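Local coordinates for protein acetamidase (Bacillus halodurans, PDB 2II1) that binds calcium ions and is probably a hydrolase of the acetamidase/formamidase family, acting on carbon-nitrogen bonds of linear amides other than peptides, at residues A[36-41]-A[50-55]; A[109-114]-A[195-200]; A[218-223]-A[227-232]; A[245-250]-A[256-261]. One frame throughout, in Å; residues are numbered along the deposited sequence.

Contact 1: residues A[36-41]-A[50-55]; sequences DCFSDQ and TSIDFN
Q41 reaches across to I52 and D53 and joins the two segments by its primary amide. From the base outward, CB rests against the CG2 methyl of I52 at 4.0 Å, and the chain runs extended beyond CG (chi2 -177°) to carry CD over to segment 50-55, where it lies 3.8 Å from CB of I52. There OE1 accepts from the backbone N of D53 at 2.9 Å and also lies against CB of I52. NE2 gives one N-H to D53 O, 3.1 Å away and almost perfectly straight at 177°, so Q41 pairs with both polar backbone atoms of D53. The second N-H goes to F38 O, 2.8 Å from NE2; this oxygen also takes Q41 N, from the opposite face of its carbonyl plane. Three bonds thus fix the rotation of the amide. Beside it, the CD1 methyl of I52 meets CD1 of the F38 ring at 3.8 Å. Two overlapping turns, type I from D36 and type I' from F38, shape the first segment, while OD1 of D53 closes an Asx turn onto N55 N. Both segments belong to the long connection between strands 28-34 and 60-67, and C37 and F38 lean on the calcium ligand E198 of strand 198-199.

Contact 2: residues A[109-114]-A[195-200]; sequences KLFPIE and CGVEIA. With CA (calcium ion), chain F.
With chi1 at 180°, V197 sets CG1 anti to its backbone N and presents that methyl to F111, whose own chi1 of -64° keeps the ring beside its backbone N. CG1 of V197 lies 3.9 Å from CB of F111 and only slightly farther from CG and CD1, so the methyl packs at the root of the ring. Two residues on, I113 and I199 reach toward each other, with CD1 of I199 3.8 Å from CG1 of I113. Alternate residues of each segment therefore make a small apolar interface built wholly from van der Waals contact. E198, between the two packing residues, turns to the other side: its chain bends at chi2 (-68°) and holds a calcium ion with both carboxylate oxygens, OE1 at 2.0 Å and OE2 at 2.4 Å. G196 N donates to OE2, 3.0 Å away and from above the carboxylate plane, a second-shell bond that probably steadies the carboxylate. D182, H184 and a water also coordinate this ion. Strand 107-114 runs between strands 87-92 and 117-119 of a four-stranded antiparallel sheet, which here packs against strand 198-199, itself paired with the metal-bearing strand 176-184 of another sheet.

Contact 3: residues A[218-223]-A[227-232]; sequences PALKTD and MTIASA
Strands 219-221 and 227-232 run antiparallel, their axes 4.9 Å apart at closest approach and 154° apart in direction, with L220 and M227 as a hydrogen-bonded pair and A219 and T228 as a non-hydrogen-bonded one. L220 N donates to M227 O at 2.8 Å, in the carbonyl plane, and M227 N returns a bond to L220 O at 2.6 Å, nearly along the C=O axis. A third bond, from I229 N to P218 O at 3.1 Å, carries the pairing back to P218, which follows a cis peptide bond.

On the face of L220 and M227 the side chains pack across one another. With chi1 at 70° CG of L220 sits between the backbone N and the carbonyl carbon, and chi2 of 77° then sends the two methyls to different partners: CD1 lies 3.8 Å from both CG and SE of M227, a selenomethionine, while CD2 meets CD1 of I229 at 3.9 Å, these two side chains crossing at about a right angle. The two strands form a beta hairpin inside the large mixed sheet, flanked by strand 166-170 beyond 219-221 and by strand 281-288 beyond 227-232. The extended M227 chain then continues past L220, and its CE methyl ends 3.8 Å from CG2 of T222. The hydroxyl of T222 turns to the connecting turn, where OG1 accepts from T224 N and H225 N. Across the sheet, on the face of A219 and T228, helix 235-253 covers the strand: T228 touches N245 and M246, and its OG1 is hydrogen-bonded to A242 O.

Contact 4: residues A[245-250]-A[256-261]; sequences NMATFL and LSIEEA
Apolar packing carries the contact, and A247 and A261 form its middle, their CA atoms 5.6 Å apart. The small alanine side chains let the helices come close: CB of A261 sits 3.8 Å from A247 O and 4.0 Å from CB of L250. On one flank chi1 of -171° swings CG1 of I258 away from the backbone N, and chi2 of 66° turns the CD1 methyl onto the other helix, 3.6 Å from A247 O and 4.0 Å from CB of A247. On another, the CD1 methyls of L250 and L256 meet more loosely at 4.3 Å. The two helices form a helical hairpin, helix 235-253 turning through a short connection into helix 258-268, with L264 and L265 of the second helix extending the packing on L250. L256, with A251 and T254, belongs to a further calcium site of this protein, without an ion on this chain in the model.

Polar bonds shape the start of the second helix. S257 is its N-cap and forms a capping box with E260: S257 N donates to E260 OE1 at 3.2 Å, whereas the return bond from E260 N to S257 OG is weak. S257 OG also donates to OE1 of E259, on the anti lone pair of that oxygen. Subunit contacts make up a third group. The other oxygen of E259, OE2, accepts from N104 N and S105 N of the second subunit, Y120 of that subunit packs on L256 and bonds through OH to E260 O, and its L99 lies on A247.

Overall arrangement
From the N terminus, contact 1 closes a short loop inside the connection between strands 28-34 and 60-67. Contact 2 spans far more chain, 80 residues, and brings strand 107-114 to the calcium-binding segment 195-200. Contact 3 closes a tight hairpin, and contact 4 a helical one, after strand 225-232 has led into helix 235-253. All four follow in series, none nested or crossed. Contacts 1 and 2 touch at the metal site, with C37 SG 3.0 Å from E198 OE1. Beyond the chain's centre, contacts 3 and 4 touch where helix 235-253 lies on strand 225-232. Contacts 2 and 4 both reach the second subunit, though their centres are about 40 Å apart.

Contact 1: residues A[36-41]-A[50-55]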
loop_
_atom_site.group_PDB
_atom_site.type_symbol
_atom_site.label_atom_id
_atom_site.label_comp_id
_atom_site.label_asym_id
_atom_site.label_seq_id
_atom_site.Cartn_x
_atom_site.Cartn_y
_atom_site.Cartn_z
ATOM N N ASP A 36 -1.972 -10.915 -24.715
ATOM C CA ASP A 36 -1.118 -10.468 -23.595
ATOM C C ASP A 36 -0.616 -9.082 -23.940
ATOM O O ASP A 36 -0.834 -8.644 -25.079
ATOM C CB ASP A 36 0.019 -11.457 -23.250
ATOM C CG ASP A 36 1.165 -11.495 -24.273
ATOM O OD1 ASP A 36 1.348 -10.558 -25.070
ATOM O OD2 ASP A 36 1.932 -12.484 -24.260
ATOM N N CYS A 37 0.014 -8.371 -22.998
ATOM C CA CYS A 37 0.338 -6.957 -23.286
ATOM C C CYS A 37 1.498 -6.767 -24.254
ATOM O O CYS A 37 1.824 -5.636 -24.599
ATOM C CB CYS A 37 0.458 -6.061 -22.031
ATOM S SG CYS A 37 1.821 -6.296 -20.978
ATOM N N PHE A 38 2.097 -7.863 -24.708
ATOM C CA PHE A 38 3.021 -7.818 -25.850
ATOM C C PHE A 38 2.357 -8.171 -27.175
ATOM O O PHE A 38 3.066 -8.324 -28.181
ATOM C CB PHE A 38 4.203 -8.765 -25.628
ATOM C CG PHE A 38 4.825 -8.614 -24.296
ATOM C CD1 PHE A 38 5.558 -7.465 -23.994
ATOM C CD2 PHE A 38 4.642 -9.593 -23.315
ATOM C CE1 PHE A 38 6.127 -7.287 -22.743
ATOM C CE2 PHE A 38 5.215 -9.437 -22.041
ATOM C CZ PHE A 38 5.966 -8.285 -21.755
ATOM N N SER A 39 1.023 -8.287 -27.186
ATOM C CA SER A 39 0.285 -8.844 -28.340
ATOM C C SER A 39 0.818 -10.230 -28.712
ATOM O O SER A 39 0.911 -10.585 -29.889
ATOM C CB SER A 39 0.346 -7.904 -29.564
ATOM O OG SER A 39 -0.667 -6.907 -29.558
ATOM N N ASP A 40 1.181 -11.004 -27.696
ATOM C CA ASP A 40 1.604 -12.406 -27.849
ATOM C C ASP A 40 2.935 -12.575 -28.655
ATOM O O ASP A 40 3.231 -13.653 -29.225
ATOM C CB ASP A 40 0.430 -13.236 -28.428
ATOM C CG ASP A 40 -0.872 -13.112 -27.599
ATOM O OD1 ASP A 40 -0.832 -12.915 -26.362
ATOM O OD2 ASP A 40 -1.965 -13.228 -28.194
ATOM N N GLN A 41 3.744 -11.506 -28.672
ATOM C CA GLN A 41 4.973 -11.467 -29.464
ATOM C C GLN A 41 6.124 -12.260 -28.865
ATOM O O GLN A 41 6.986 -12.748 -29.600
ATOM C CB GLN A 41 5.426 -10.028 -29.674
ATOM C CG GLN A 41 4.511 -9.264 -30.603
ATOM C CD GLN A 41 5.007 -7.878 -30.864
ATOM O OE1 GLN A 41 5.915 -7.698 -31.659
ATOM N NE2 GLN A 41 4.436 -6.893 -30.179
ATOM N N THR A 50 13.379 -5.783 -26.323
ATOM C CA THR A 50 13.750 -4.826 -27.347
ATOM C C THR A 50 13.757 -5.392 -28.775
ATOM O O THR A 50 14.137 -4.676 -29.695
ATOM C CB THR A 50 15.144 -4.221 -27.025
ATOM O OG1 THR A 50 15.439 -3.177 -27.951
ATOM C CG2 THR A 50 16.234 -5.285 -27.089
ATOM N N SER A 51 13.343 -6.650 -28.965
ATOM C CA SER A 51 13.237 -7.271 -30.301
ATOM C C SER A 51 11.798 -7.297 -30.868
ATOM O O SER A 51 11.583 -7.726 -32.011
ATOM C CB SER A 51 13.824 -8.697 -30.277
ATOM O OG SER A 51 12.924 -9.643 -29.695
ATOM N N ILE A 52 10.823 -6.827 -30.087
ATOM C CA ILE A 52 9.425 -6.854 -30.520
ATOM C C ILE A 52 8.956 -5.497 -31.035
ATOM O O ILE A 52 9.638 -4.481 -30.882
ATOM C CB ILE A 52 8.478 -7.365 -29.400
ATOM C CG1 ILE A 52 8.214 -6.275 -28.359
ATOM C CG2 ILE A 52 9.038 -8.651 -28.787
ATOM C CD1 ILE A 52 7.490 -6.745 -27.143
ATOM N N ASP A 53 7.780 -5.512 -31.653
ATOM C CA ASP A 53 7.156 -4.321 -32.236
ATOM C C ASP A 53 6.415 -3.538 -31.151
ATOM O O ASP A 53 5.337 -3.954 -30.671
ATOM C CB ASP A 53 6.195 -4.723 -33.360
ATOM C CG ASP A 53 5.491 -3.533 -33.995
ATOM O OD1 ASP A 53 5.624 -2.401 -33.489
ATOM O OD2 ASP A 53 4.795 -3.730 -35.013
ATOM N N PHE A 54 6.991 -2.399 -30.775
ATOM C CA PHE A 54 6.456 -1.607 -29.668
ATOM C C PHE A 54 5.189 -0.793 -29.964
ATOM O O PHE A 54 4.498 -0.379 -29.037
ATOM C CB PHE A 54 7.544 -0.734 -29.053
ATOM C CG PHE A 54 8.169 -1.357 -27.847
ATOM C CD1 PHE A 54 7.570 -1.214 -26.595
ATOM C CD2 PHE A 54 9.322 -2.126 -27.964
ATOM C CE1 PHE A 54 8.130 -1.799 -25.469
ATOM C CE2 PHE A 54 9.895 -2.717 -26.849
ATOM C CZ PHE A 54 9.298 -2.555 -25.595
ATOM N N ASN A 55 4.879 -0.587 -31.237
ATOM C CA ASN A 55 3.575 -0.049 -31.620
ATOM C C ASN A 55 2.445 -1.081 -31.486
ATOM O O ASN A 55 1.321 -0.836 -31.939
ATOM C CB ASN A 55 3.620 0.473 -33.053
ATOM C CG ASN A 55 4.231 1.857 -33.146
ATOM O OD1 ASN A 55 3.838 2.774 -32.414
ATOM N ND2 ASN A 55 5.185 2.018 -34.053
#

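Contact 2: residues A[109-114]-A[195-200]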
loop_
_atom_site.group_PDB
_atom_site.type_symbol
_atom_site.label_atom_id
_atom_site.label_comp_id
_atom_site.label_asym_id
_atom_site.label_seq_id
_atom_site.Cartn_x
_atom_site.Cartn_y
_atom_site.Cartn_z
ATOM N N LYS A 109 11.371 -14.555 -19.025
ATOM C CA LYS A 109 11.090 -15.823 -18.401
ATOM C C LYS A 109 9.632 -16.227 -18.594
ATOM O O LYS A 109 8.706 -15.389 -18.483
ATOM C CB LYS A 109 11.462 -15.756 -16.927
ATOM C CG LYS A 109 11.291 -17.050 -16.164
ATOM C CD LYS A 109 11.349 -16.784 -14.667
ATOM C CE LYS A 109 10.933 -18.000 -13.868
ATOM N NZ LYS A 109 11.720 -19.229 -14.223
ATOM N N LEU A 110 9.452 -17.526 -18.862
ATOM C CA LEU A 110 8.141 -18.129 -19.117
ATOM C C LEU A 110 7.631 -18.891 -17.894
ATOM O O LEU A 110 8.394 -19.578 -17.205
ATOM C CB LEU A 110 8.178 -19.027 -20.385
ATOM C CG LEU A 110 8.253 -18.257 -21.735
ATOM C CD1 LEU A 110 8.430 -19.163 -22.952
ATOM C CD2 LEU A 110 7.019 -17.425 -21.924
ATOM N N PHE A 111 6.337 -18.745 -17.627
ATOM C CA PHE A 111 5.711 -19.318 -16.447
ATOM C C PHE A 111 4.581 -20.196 -16.911
ATOM O O PHE A 111 3.525 -19.693 -17.301
ATOM C CB PHE A 111 5.145 -18.232 -15.511
ATOM C CG PHE A 111 6.186 -17.344 -14.938
ATOM C CD1 PHE A 111 6.763 -16.349 -15.724
ATOM C CD2 PHE A 111 6.622 -17.511 -13.634
ATOM C CE1 PHE A 111 7.758 -15.523 -15.224
ATOM C CE2 PHE A 111 7.619 -16.687 -13.119
ATOM C CZ PHE A 111 8.202 -15.687 -13.921
ATOM N N PRO A 112 4.803 -21.509 -16.890
ATOM C CA PRO A 112 3.677 -22.444 -17.026
ATOM C C PRO A 112 2.601 -22.240 -15.950
ATOM O O PRO A 112 2.915 -22.028 -14.762
ATOM C CB PRO A 112 4.315 -23.826 -16.868
ATOM C CG PRO A 112 5.789 -23.624 -16.750
ATOM C CD PRO A 112 6.112 -22.169 -16.744
ATOM N N ILE A 113 1.348 -22.301 -16.373
ATOM C CA ILE A 113 0.222 -22.321 -15.458
ATOM C C ILE A 113 -0.168 -23.770 -15.311
ATOM O O ILE A 113 -0.381 -24.443 -16.311
ATOM C CB ILE A 113 -0.970 -21.542 -16.008
ATOM C CG1 ILE A 113 -0.556 -20.115 -16.316
ATOM C CG2 ILE A 113 -2.135 -21.568 -15.016
ATOM C CD1 ILE A 113 0.426 -19.532 -15.322
ATOM N N GLU A 114 -0.233 -24.242 -14.066
ATOM C CA GLU A 114 -0.474 -25.645 -13.765
ATOM C C GLU A 114 -1.397 -25.736 -12.562
ATOM O O GLU A 114 -1.019 -25.313 -11.470
ATOM C CB GLU A 114 0.869 -26.292 -13.446
ATOM C CG GLU A 114 0.997 -27.757 -13.699
ATOM C CD GLU A 114 2.432 -28.172 -13.522
ATOM O OE1 GLU A 114 3.222 -27.997 -14.482
ATOM O OE2 GLU A 114 2.784 -28.590 -12.397
ATOM N N CYS A 195 6.249 -5.497 -14.886
ATOM C CA CYS A 195 5.198 -6.349 -15.391
ATOM C C CYS A 195 4.695 -7.298 -14.308
ATOM O O CYS A 195 5.355 -7.492 -13.270
ATOM C CB CYS A 195 5.763 -7.128 -16.580
ATOM S SG CYS A 195 7.182 -8.184 -16.196
ATOM N N GLY A 196 3.513 -7.851 -14.544
ATOM C CA GLY A 196 3.015 -8.969 -13.769
ATOM C C GLY A 196 3.415 -10.205 -14.535
ATOM O O GLY A 196 4.250 -10.143 -15.432
ATOM N N VAL A 197 2.833 -11.348 -14.193
ATOM C CA VAL A 197 3.010 -12.500 -15.044
ATOM C C VAL A 197 2.036 -12.239 -16.193
ATOM O O VAL A 197 0.842 -12.372 -16.014
ATOM C CB VAL A 197 2.687 -13.834 -14.326
ATOM C CG1 VAL A 197 2.883 -15.010 -15.275
ATOM C CG2 VAL A 197 3.567 -13.973 -13.083
ATOM N N GLU A 198 2.550 -11.836 -17.345
ATOM C CA GLU A 198 1.714 -11.390 -18.478
ATOM C C GLU A 198 1.141 -12.592 -19.221
ATOM O O GLU A 198 1.890 -13.510 -19.578
ATOM C CB GLU A 198 2.535 -10.565 -19.449
ATOM C CG GLU A 198 3.284 -9.407 -18.806
ATOM C CD GLU A 198 2.353 -8.325 -18.302
ATOM O OE1 GLU A 198 1.202 -8.208 -18.787
ATOM O OE2 GLU A 198 2.753 -7.591 -17.397
ATOM N N ILE A 199 -0.168 -12.557 -19.494
ATOM C CA ILE A 199 -0.868 -13.694 -20.091
ATOM C C ILE A 199 -2.149 -13.311 -20.856
ATOM O O ILE A 199 -2.799 -12.349 -20.523
ATOM C CB ILE A 199 -1.200 -14.738 -18.988
ATOM C CG1 ILE A 199 -1.388 -16.138 -19.585
ATOM C CG2 ILE A 199 -2.390 -14.287 -18.117
ATOM C CD1 ILE A 199 -1.350 -17.218 -18.562
ATOM N N ALA A 200 -2.481 -14.082 -21.886
ATOM C CA ALA A 200 -3.734 -13.933 -22.603
ATOM C C ALA A 200 -4.835 -14.742 -21.932
ATOM O O ALA A 200 -4.599 -15.646 -21.125
ATOM C CB ALA A 200 -3.591 -14.400 -24.032
HETATM CA CA CA F . 0.741 -6.427 -17.899
HETATM O O HOH W 1 1.420 -4.815 -16.990
#

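Contact 3: residues A[218-223]-A[227-232]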
loop_
_atom_site.group_PDB
_atom_site.type_symbol
_atom_site.label_atom_id
_atom_site.label_comp_id
_atom_site.label_asym_id
_atom_site.label_seq_id
_atom_site.Cartn_x
_atom_site.Cartn_y
_atom_site.Cartn_z
ATOM N N PRO A 218 -11.854 6.297 -11.261
ATOM C CA PRO A 218 -12.379 4.952 -11.139
ATOM C C PRO A 218 -12.566 4.523 -9.711
ATOM O O PRO A 218 -11.969 5.097 -8.791
ATOM C CB PRO A 218 -11.326 4.092 -11.866
ATOM C CG PRO A 218 -10.562 5.082 -12.731
ATOM C CD PRO A 218 -10.519 6.294 -11.886
ATOM N N ALA A 219 -13.364 3.476 -9.518
ATOM C CA ALA A 219 -13.522 2.926 -8.201
ATOM C C ALA A 219 -13.871 1.464 -8.279
ATOM O O ALA A 219 -14.294 0.940 -9.319
ATOM C CB ALA A 219 -14.602 3.694 -7.428
ATOM N N LEU A 220 -13.729 0.799 -7.159
ATOM C CA LEU A 220 -14.110 -0.586 -7.108
ATOM C C LEU A 220 -14.654 -1.023 -5.762
ATOM O O LEU A 220 -14.358 -0.442 -4.727
ATOM C CB LEU A 220 -12.911 -1.458 -7.582
ATOM C CG LEU A 220 -11.650 -1.612 -6.753
ATOM C CD1 LEU A 220 -12.024 -2.627 -5.631
ATOM C CD2 LEU A 220 -10.496 -2.139 -7.627
ATOM N N LYS A 221 -15.434 -2.095 -5.813
ATOM C CA LYS A 221 -15.969 -2.770 -4.620
ATOM C C LYS A 221 -15.688 -4.263 -4.770
ATOM O O LYS A 221 -15.930 -4.823 -5.843
ATOM C CB LYS A 221 -17.451 -2.454 -4.486
ATOM C CG LYS A 221 -18.299 -3.459 -3.722
ATOM C CD LYS A 221 -19.710 -2.962 -3.537
ATOM C CE LYS A 221 -20.567 -3.148 -4.791
ATOM N NZ LYS A 221 -22.028 -3.353 -4.458
ATOM N N THR A 222 -15.098 -4.856 -3.715
ATOM C CA THR A 222 -14.851 -6.284 -3.611
ATOM C C THR A 222 -15.978 -6.863 -2.743
ATOM O O THR A 222 -16.937 -6.160 -2.441
ATOM C CB THR A 222 -13.496 -6.573 -2.939
ATOM O OG1 THR A 222 -13.509 -6.080 -1.579
ATOM C CG2 THR A 222 -12.349 -5.919 -3.716
ATOM N N ASP A 223 -15.870 -8.119 -2.334
ATOM C CA ASP A 223 -16.812 -8.685 -1.360
ATOM C C ASP A 223 -16.754 -7.990 0.022
ATOM O O ASP A 223 -17.674 -8.128 0.787
ATOM C CB ASP A 223 -16.555 -10.191 -1.166
ATOM C CG ASP A 223 -17.210 -11.062 -2.249
ATOM O OD1 ASP A 223 -17.487 -10.568 -3.376
ATOM O OD2 ASP A 223 -17.434 -12.258 -1.969
HETATM N N MSE A 227 -13.184 0.841 -2.761
HETATM C CA MSE A 227 -11.948 1.599 -2.962
HETATM C C MSE A 227 -12.057 2.634 -4.021
HETATM O O MSE A 227 -12.585 2.369 -5.092
HETATM C CB MSE A 227 -10.824 0.673 -3.400
HETATM C CG MSE A 227 -10.809 -0.609 -2.653
HETATM SE SE MSE A 227 -9.258 -1.631 -3.187
HETATM C CE MSE A 227 -9.898 -3.320 -2.404
ATOM N N THR A 228 -11.483 3.794 -3.722
ATOM C CA THR A 228 -11.291 4.863 -4.682
ATOM C C THR A 228 -9.877 4.783 -5.292
ATOM O O THR A 228 -8.893 4.569 -4.601
ATOM C CB THR A 228 -11.595 6.263 -4.071
ATOM O OG1 THR A 228 -10.832 6.479 -2.874
ATOM C CG2 THR A 228 -13.113 6.372 -3.749
ATOM N N ILE A 229 -9.820 4.929 -6.603
ATOM C CA ILE A 229 -8.584 4.877 -7.386
ATOM C C ILE A 229 -8.211 6.254 -8.004
ATOM O O ILE A 229 -9.059 6.972 -8.583
ATOM C CB ILE A 229 -8.726 3.830 -8.511
ATOM C CG1 ILE A 229 -9.053 2.463 -7.922
ATOM C CG2 ILE A 229 -7.433 3.713 -9.288
ATOM C CD1 ILE A 229 -9.530 1.463 -8.925
ATOM N N ALA A 230 -6.935 6.614 -7.908
ATOM C CA ALA A 230 -6.442 7.801 -8.582
ATOM C C ALA A 230 -5.067 7.572 -9.184
ATOM O O ALA A 230 -4.255 6.808 -8.651
ATOM C CB ALA A 230 -6.434 9.012 -7.636
ATOM N N SER A 231 -4.817 8.245 -10.310
ATOM C CA SER A 231 -3.509 8.235 -10.957
ATOM C C SER A 231 -2.937 9.634 -11.139
ATOM O O SER A 231 -3.673 10.579 -11.473
ATOM C CB SER A 231 -3.590 7.559 -12.329
ATOM O OG SER A 231 -4.063 6.246 -12.159
ATOM N N ALA A 232 -1.620 9.724 -10.975
ATOM C CA ALA A 232 -0.904 10.979 -11.069
ATOM C C ALA A 232 0.532 10.765 -11.513
ATOM O O ALA A 232 1.007 9.646 -11.637
ATOM C CB ALA A 232 -0.965 11.689 -9.726
#

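Contact 4: residues A[245-250]-A[256-261]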
loop_
_atom_site.group_PDB
_atom_site.type_symbol
_atom_site.label_atom_id
_atom_site.label_comp_id
_atom_site.label_asym_id
_atom_site.label_seq_id
_atom_site.Cartn_x
_atom_site.Cartn_y
_atom_site.Cartn_z
ATOM N N ASN A 245 -10.581 11.637 -2.660
ATOM C CA ASN A 245 -11.788 11.074 -3.331
ATOM C C ASN A 245 -12.689 10.273 -2.390
ATOM O O ASN A 245 -13.934 10.381 -2.424
ATOM C CB ASN A 245 -11.398 10.181 -4.510
ATOM C CG ASN A 245 -10.831 10.959 -5.688
ATOM O OD1 ASN A 245 -10.719 12.178 -5.635
ATOM N ND2 ASN A 245 -10.483 10.242 -6.770
HETATM N N MSE A 246 -12.062 9.469 -1.553
HETATM C CA MSE A 246 -12.797 8.767 -0.499
HETATM C C MSE A 246 -13.399 9.770 0.481
HETATM O O MSE A 246 -14.591 9.748 0.772
HETATM C CB MSE A 246 -11.884 7.769 0.229
HETATM C CG MSE A 246 -12.642 6.898 1.215
HETATM SE SE MSE A 246 -14.039 5.806 0.358
HETATM C CE MSE A 246 -12.717 4.557 -0.305
ATOM N N ALA A 247 -12.574 10.672 0.986
ATOM C CA ALA A 247 -12.998 11.602 2.050
ATOM C C ALA A 247 -14.134 12.564 1.599
ATOM O O ALA A 247 -15.059 12.865 2.355
ATOM C CB ALA A 247 -11.760 12.385 2.573
ATOM N N THR A 248 -14.036 13.075 0.373
ATOM C CA THR A 248 -15.047 13.999 -0.139
ATOM C C THR A 248 -16.316 13.227 -0.486
ATOM O O THR A 248 -17.401 13.743 -0.296
ATOM C CB THR A 248 -14.562 14.847 -1.349
ATOM O OG1 THR A 248 -14.219 13.994 -2.445
ATOM C CG2 THR A 248 -13.358 15.721 -0.989
ATOM N N PHE A 249 -16.182 12.000 -0.977
ATOM C CA PHE A 249 -17.350 11.092 -1.154
ATOM C C PHE A 249 -18.165 10.865 0.149
ATOM O O PHE A 249 -19.378 11.096 0.204
ATOM C CB PHE A 249 -16.895 9.739 -1.735
ATOM C CG PHE A 249 -17.964 8.678 -1.708
ATOM C CD1 PHE A 249 -19.241 8.946 -2.178
ATOM C CD2 PHE A 249 -17.685 7.421 -1.230
ATOM C CE1 PHE A 249 -20.243 7.941 -2.142
ATOM C CE2 PHE A 249 -18.669 6.422 -1.194
ATOM C CZ PHE A 249 -19.952 6.696 -1.657
ATOM N N LEU A 250 -17.477 10.383 1.178
ATOM C CA LEU A 250 -18.053 10.166 2.507
ATOM C C LEU A 250 -18.683 11.448 3.094
ATOM O O LEU A 250 -19.776 11.417 3.656
ATOM C CB LEU A 250 -16.958 9.633 3.459
ATOM C CG LEU A 250 -16.734 8.128 3.606
ATOM C CD1 LEU A 250 -15.646 7.832 4.656
ATOM C CD2 LEU A 250 -18.019 7.425 3.980
ATOM N N LEU A 256 -21.439 12.462 7.920
ATOM C CA LEU A 256 -20.086 12.862 8.355
ATOM C C LEU A 256 -19.717 14.234 7.778
ATOM O O LEU A 256 -20.099 14.547 6.655
ATOM C CB LEU A 256 -19.005 11.839 7.911
ATOM C CG LEU A 256 -19.085 10.399 8.420
ATOM C CD1 LEU A 256 -17.915 9.572 7.899
ATOM C CD2 LEU A 256 -19.124 10.327 9.924
ATOM N N SER A 257 -18.976 15.038 8.542
ATOM C CA SER A 257 -18.313 16.236 8.000
ATOM C C SER A 257 -16.970 15.780 7.463
ATOM O O SER A 257 -16.591 14.610 7.634
ATOM C CB SER A 257 -18.111 17.297 9.076
ATOM O OG SER A 257 -17.126 16.848 9.981
ATOM N N ILE A 258 -16.238 16.691 6.818
ATOM C CA ILE A 258 -14.945 16.337 6.207
ATOM C C ILE A 258 -13.858 15.985 7.247
ATOM O O ILE A 258 -12.953 15.166 6.991
ATOM C CB ILE A 258 -14.437 17.474 5.263
ATOM C CG1 ILE A 258 -13.205 17.020 4.455
ATOM C CG2 ILE A 258 -14.237 18.795 6.033
ATOM C CD1 ILE A 258 -13.497 15.905 3.446
ATOM N N GLU A 259 -13.928 16.641 8.393
ATOM C CA GLU A 259 -13.053 16.351 9.546
ATOM C C GLU A 259 -13.335 14.959 10.053
ATOM O O GLU A 259 -12.414 14.178 10.243
ATOM C CB GLU A 259 -13.310 17.341 10.682
ATOM C CG GLU A 259 -12.918 18.805 10.352
ATOM C CD GLU A 259 -13.958 19.547 9.477
ATOM O OE1 GLU A 259 -15.116 19.103 9.379
ATOM O OE2 GLU A 259 -13.608 20.570 8.866
ATOM N N GLU A 260 -14.610 14.662 10.306
ATOM C CA GLU A 260 -15.030 13.322 10.751
ATOM C C GLU A 260 -14.687 12.201 9.760
ATOM O O GLU A 260 -14.285 11.092 10.165
ATOM C CB GLU A 260 -16.528 13.305 11.028
ATOM C CG GLU A 260 -16.952 14.050 12.302
ATOM C CD GLU A 260 -18.462 14.013 12.515
ATOM O OE1 GLU A 260 -19.214 13.917 11.519
ATOM O OE2 GLU A 260 -18.898 14.026 13.686
ATOM N N ALA A 261 -14.880 12.475 8.478
ATOM C CA ALA A 261 -14.507 11.537 7.421
ATOM C C ALA A 261 -13.021 11.270 7.416
ATOM O O ALA A 261 -12.616 10.131 7.323
ATOM C CB ALA A 261 -14.976 12.031 6.052
#